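Local coordinates for PF04016 domain protein (Desulfitobacterium hafniense, PDB 3L5O), which is of unknown function but combines enolase-like and Rossmann-like folds and may take part in heavy-metal chelation, at residues 35-46 with 49-60. Residues are numbered along the deposited sequence; the frame is centred on the assembly and turned at random. Where two conformers were deposited one is given.
With IMD (imidazole), chain E.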
loop_
_atom_site.group_PDB
_atom_site.type_symbol
_atom_site.label_atom_id
_atom_site.label_comp_id
_atom_site.label_asym_id
_atom_site.label_seq_id
_atom_site.Cartn_x
_atom_site.Cartn_y
_atom_site.Cartn_z
ATOM N N PHE A 35 5.116 -17.197 11.433
ATOM C CA PHE A 35 5.603 -15.819 11.482
ATOM C C PHE A 35 5.028 -15.067 12.667
ATOM O O PHE A 35 3.795 -14.986 12.807
ATOM C CB PHE A 35 5.252 -15.071 10.195
ATOM C CG PHE A 35 6.041 -15.522 9.003
ATOM C CD1 PHE A 35 5.772 -16.752 8.397
ATOM C CD2 PHE A 35 7.064 -14.744 8.499
ATOM C CE1 PHE A 35 6.509 -17.191 7.314
ATOM C CE2 PHE A 35 7.805 -15.180 7.415
ATOM C CZ PHE A 35 7.524 -16.414 6.826
ATOM N N LEU A 36 5.909 -14.466 13.478
ATOM C CA LEU A 36 5.489 -13.672 14.644
ATOM C C LEU A 36 5.767 -12.213 14.479
ATOM O O LEU A 36 6.598 -11.835 13.646
ATOM C CB LEU A 36 6.204 -14.166 15.914
ATOM C CG LEU A 36 6.221 -15.670 16.157
ATOM C CD1 LEU A 36 7.067 -15.995 17.377
ATOM C CD2 LEU A 36 4.806 -16.204 16.345
ATOM N N VAL A 37 5.014 -11.387 15.220
ATOM C CA VAL A 37 5.286 -9.952 15.359
ATOM C C VAL A 37 6.463 -9.867 16.314
ATOM O O VAL A 37 6.300 -10.090 17.518
ATOM C CB VAL A 37 4.066 -9.193 15.977
ATOM C CG1 VAL A 37 4.351 -7.704 16.144
ATOM C CG2 VAL A 37 2.803 -9.385 15.130
ATOM N N ASP A 38 7.663 -9.637 15.787
ATOM C CA ASP A 38 8.870 -9.579 16.643
ATOM C C ASP A 38 9.215 -8.162 17.127
ATOM O O ASP A 38 9.928 -7.986 18.118
ATOM C CB ASP A 38 10.064 -10.228 15.932
ATOM C CG ASP A 38 9.838 -11.699 15.699
ATOM O OD1 ASP A 38 9.418 -12.384 16.666
ATOM O OD2 ASP A 38 9.993 -12.245 14.594
ATOM N N GLU A 39 8.706 -7.178 16.412
ATOM C CA GLU A 39 8.973 -5.771 16.705
ATOM C C GLU A 39 7.865 -4.958 16.070
ATOM O O GLU A 39 7.408 -5.288 14.986
ATOM C CB GLU A 39 10.344 -5.372 16.143
ATOM C CG GLU A 39 11.182 -4.471 17.046
ATOM C CD GLU A 39 12.384 -3.831 16.328
ATOM O OE1 GLU A 39 12.917 -4.420 15.349
ATOM O OE2 GLU A 39 12.790 -2.716 16.742
ATOM N N LEU A 40 7.462 -3.868 16.715
ATOM C CA LEU A 40 6.350 -3.057 16.253
ATOM C C LEU A 40 6.481 -1.629 16.776
ATOM O O LEU A 40 6.588 -1.418 17.978
ATOM C CB LEU A 40 5.014 -3.652 16.715
ATOM C CG LEU A 40 3.761 -2.772 16.592
ATOM C CD1 LEU A 40 3.487 -2.271 15.190
ATOM C CD2 LEU A 40 2.568 -3.563 17.084
ATOM N N VAL A 41 6.491 -0.666 15.859
ATOM C CA VAL A 41 6.470 0.751 16.217
ATOM C C VAL A 41 5.360 1.465 15.451
ATOM O O VAL A 41 5.165 1.239 14.253
ATOM C CB VAL A 41 7.822 1.442 15.944
ATOM C CG1 VAL A 41 7.710 2.955 16.178
ATOM C CG2 VAL A 41 8.909 0.848 16.821
ATOM N N CYS A 42 4.647 2.325 16.178
ATOM C CA CYS A 42 3.567 3.136 15.636
ATOM C C CYS A 42 4.041 4.588 15.642
ATOM O O CYS A 42 4.094 5.222 16.703
ATOM C CB CYS A 42 2.312 2.960 16.504
ATOM S SG CYS A 42 0.729 3.107 15.648
ATOM N N GLY A 43 4.404 5.090 14.468
ATOM C CA GLY A 43 4.852 6.469 14.313
ATOM C C GLY A 43 3.730 7.355 13.836
ATOM O O GLY A 43 2.607 6.879 13.636
ATOM N N THR A 44 4.050 8.635 13.638
ATOM C CA THR A 44 3.076 9.650 13.229
ATOM C C THR A 44 2.518 9.437 11.822
ATOM O O THR A 44 1.333 9.718 11.566
ATOM C CB THR A 44 3.736 11.039 13.273
ATOM O OG1 THR A 44 4.110 11.350 14.619
ATOM C CG2 THR A 44 2.750 12.147 12.878
ATOM N N THR A 45 3.383 8.972 10.919
ATOM C CA THR A 45 3.023 8.776 9.509
ATOM C C THR A 45 3.013 7.322 9.041
ATOM O O THR A 45 2.430 7.021 7.994
ATOM C CB THR A 45 3.978 9.578 8.615
ATOM O OG1 THR A 45 5.329 9.132 8.816
ATOM C CG2 THR A 45 3.998 11.044 9.033
ATOM N N HIS A 46 3.667 6.421 9.781
ATOM C CA HIS A 46 3.579 4.998 9.477
ATOM C C HIS A 46 3.587 4.168 10.746
ATOM O O HIS A 46 4.065 4.605 11.785
ATOM C CB HIS A 46 4.744 4.498 8.605
ATOM C CG HIS A 46 4.740 5.007 7.193
ATOM N ND1 HIS A 46 5.569 6.027 6.775
ATOM C CD2 HIS A 46 4.041 4.617 6.101
ATOM C CE1 HIS A 46 5.372 6.248 5.488
ATOM N NE2 HIS A 46 4.451 5.404 5.055
ATOM N N ILE A 49 6.214 -3.131 11.343
ATOM C CA ILE A 49 6.384 -4.419 11.993
ATOM C C ILE A 49 7.541 -5.183 11.362
ATOM O O ILE A 49 7.689 -5.191 10.165
ATOM C CB ILE A 49 5.063 -5.231 11.886
ATOM C CG1 ILE A 49 3.983 -4.536 12.718
ATOM C CG2 ILE A 49 5.255 -6.671 12.299
ATOM C CD1 ILE A 49 2.741 -5.347 12.957
ATOM N N ARG A 50 8.356 -5.809 12.208
ATOM C CA ARG A 50 9.329 -6.828 11.821
ATOM C C ARG A 50 8.844 -8.200 12.230
ATOM O O ARG A 50 8.404 -8.375 13.353
ATOM C CB ARG A 50 10.658 -6.606 12.532
ATOM C CG ARG A 50 11.747 -7.548 12.040
ATOM C CD ARG A 50 13.157 -7.189 12.525
ATOM N NE ARG A 50 13.307 -7.294 13.987
ATOM C CZ ARG A 50 13.399 -8.415 14.675
ATOM N NH1 ARG A 50 13.342 -9.593 14.069
ATOM N NH2 ARG A 50 13.537 -8.367 15.998
ATOM N N SER A 51 8.932 -9.161 11.311
ATOM C CA SER A 51 8.799 -10.587 11.613
ATOM C C SER A 51 10.029 -11.243 11.011
ATOM O O SER A 51 10.159 -11.244 9.787
ATOM C CB SER A 51 7.545 -11.200 10.960
ATOM O OG SER A 51 7.443 -12.604 11.236
ATOM N N GLY A 52 10.903 -11.805 11.862
ATOM C CA GLY A 52 12.230 -12.232 11.447
ATOM C C GLY A 52 13.061 -11.181 10.720
ATOM O O GLY A 52 13.339 -10.109 11.257
ATOM N N ASN A 53 13.454 -11.500 9.490
ATOM C CA ASN A 53 14.181 -10.588 8.588
ATOM C C ASN A 53 13.283 -9.655 7.725
ATOM O O ASN A 53 13.786 -8.825 6.953
ATOM C CB ASN A 53 15.098 -11.468 7.709
ATOM C CG ASN A 53 15.829 -10.702 6.627
ATOM O OD1 ASN A 53 16.568 -9.754 6.903
ATOM N ND2 ASN A 53 15.660 -11.146 5.379
ATOM N N GLY A 54 11.966 -9.761 7.864
ATOM C CA GLY A 54 11.042 -9.041 7.008
ATOM C C GLY A 54 10.412 -7.861 7.719
ATOM O O GLY A 54 10.009 -7.954 8.885
ATOM N N VAL A 55 10.302 -6.749 7.009
ATOM C CA VAL A 55 9.719 -5.534 7.555
ATOM C C VAL A 55 8.593 -5.019 6.642
ATOM O O VAL A 55 8.803 -4.805 5.448
ATOM C CB VAL A 55 10.798 -4.429 7.731
ATOM C CG1 VAL A 55 10.147 -3.088 8.124
ATOM C CG2 VAL A 55 11.811 -4.864 8.752
ATOM N N GLY A 56 7.415 -4.823 7.231
ATOM C CA GLY A 56 6.287 -4.221 6.555
ATOM C C GLY A 56 5.850 -2.904 7.166
ATOM O O GLY A 56 6.094 -2.617 8.368
ATOM N N LEU A 57 5.215 -2.100 6.312
ATOM C CA LEU A 57 4.802 -0.726 6.610
ATOM C C LEU A 57 3.310 -0.545 6.308
ATOM O O LEU A 57 2.747 -1.220 5.411
ATOM C CB LEU A 57 5.577 0.270 5.746
ATOM C CG LEU A 57 7.078 0.411 5.937
ATOM C CD1 LEU A 57 7.706 1.017 4.694
ATOM C CD2 LEU A 57 7.379 1.269 7.166
ATOM N N GLY A 58 2.663 0.299 7.105
ATOM C CA GLY A 58 1.316 0.768 6.806
ATOM C C GLY A 58 1.181 2.258 7.118
ATOM O O GLY A 58 1.821 2.716 8.065
ATOM N N PRO A 59 0.418 3.030 6.324
ATOM C CA PRO A 59 0.306 4.485 6.538
ATOM C C PRO A 59 -0.698 4.931 7.616
ATOM O O PRO A 59 -1.798 4.356 7.696
ATOM C CB PRO A 59 -0.146 5.005 5.165
ATOM C CG PRO A 59 -0.964 3.888 4.600
ATOM C CD PRO A 59 -0.345 2.597 5.140
ATOM N N ASN A 60 -0.306 5.951 8.388
ATOM C CA ASN A 60 -1.135 6.620 9.405
ATOM C C ASN A 60 -1.482 8.031 8.959
ATOM O O ASN A 60 -0.941 8.502 7.978
ATOM C CB ASN A 60 -0.357 6.743 10.722
ATOM C CG ASN A 60 -0.172 5.418 11.407
ATOM O OD1 ASN A 60 -0.939 4.498 11.171
ATOM N ND2 ASN A 60 0.839 5.313 12.269
HETATM N N1 IMD E . -6.037 5.720 5.392
HETATM C C2 IMD E . -4.688 5.663 5.545
HETATM N N3 IMD E . -4.381 6.021 6.812
HETATM C C4 IMD E . -5.533 6.300 7.467
HETATM C C5 IMD E . -6.575 6.110 6.569
#
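The carbonyl oxygen Arg50 O is gripped by two backbone donors at once, Asp38 N at 2.8 Å and Glu39 N at 3.3 Å, which is how a classic beta bulge sets two successive residues against one of the neighbouring strand. Arg50, bent at its third torsion (chi3 64°), lays one guanidinium face over Asp38 CB; NE gives a nearly straight bond to the anti lone pair of Glu39 OE1 (3.2 Å, a salt bridge), while NH1 reaches Gly52 O, two in-plane bonds that together fix the plane of the group. A leucine in its place would probably leave the Glu39 carboxylate without its mate and the Gly52 carbonyl without this donor. Asp38 OD2 receives Gly52 N at 2.9 Å, tying the bulge to the type II' turn of Ser51 to Gly54, and Ser51 OG bonds Leu36 O at 2.7 Å. On the other face, Leu40 CD1 presses tightly on Ile49 CG1 (3.4 Å), and Ile49 in turn packs on helices 79-83 and 91-105. At the far end Asn60 ND2 donates to Gly43 O at 2.7 Å, its OD1 taken by Ser95. These contacts belong to a three-stranded antiparallel meander, with a classic bulge where strand 39-42 begins.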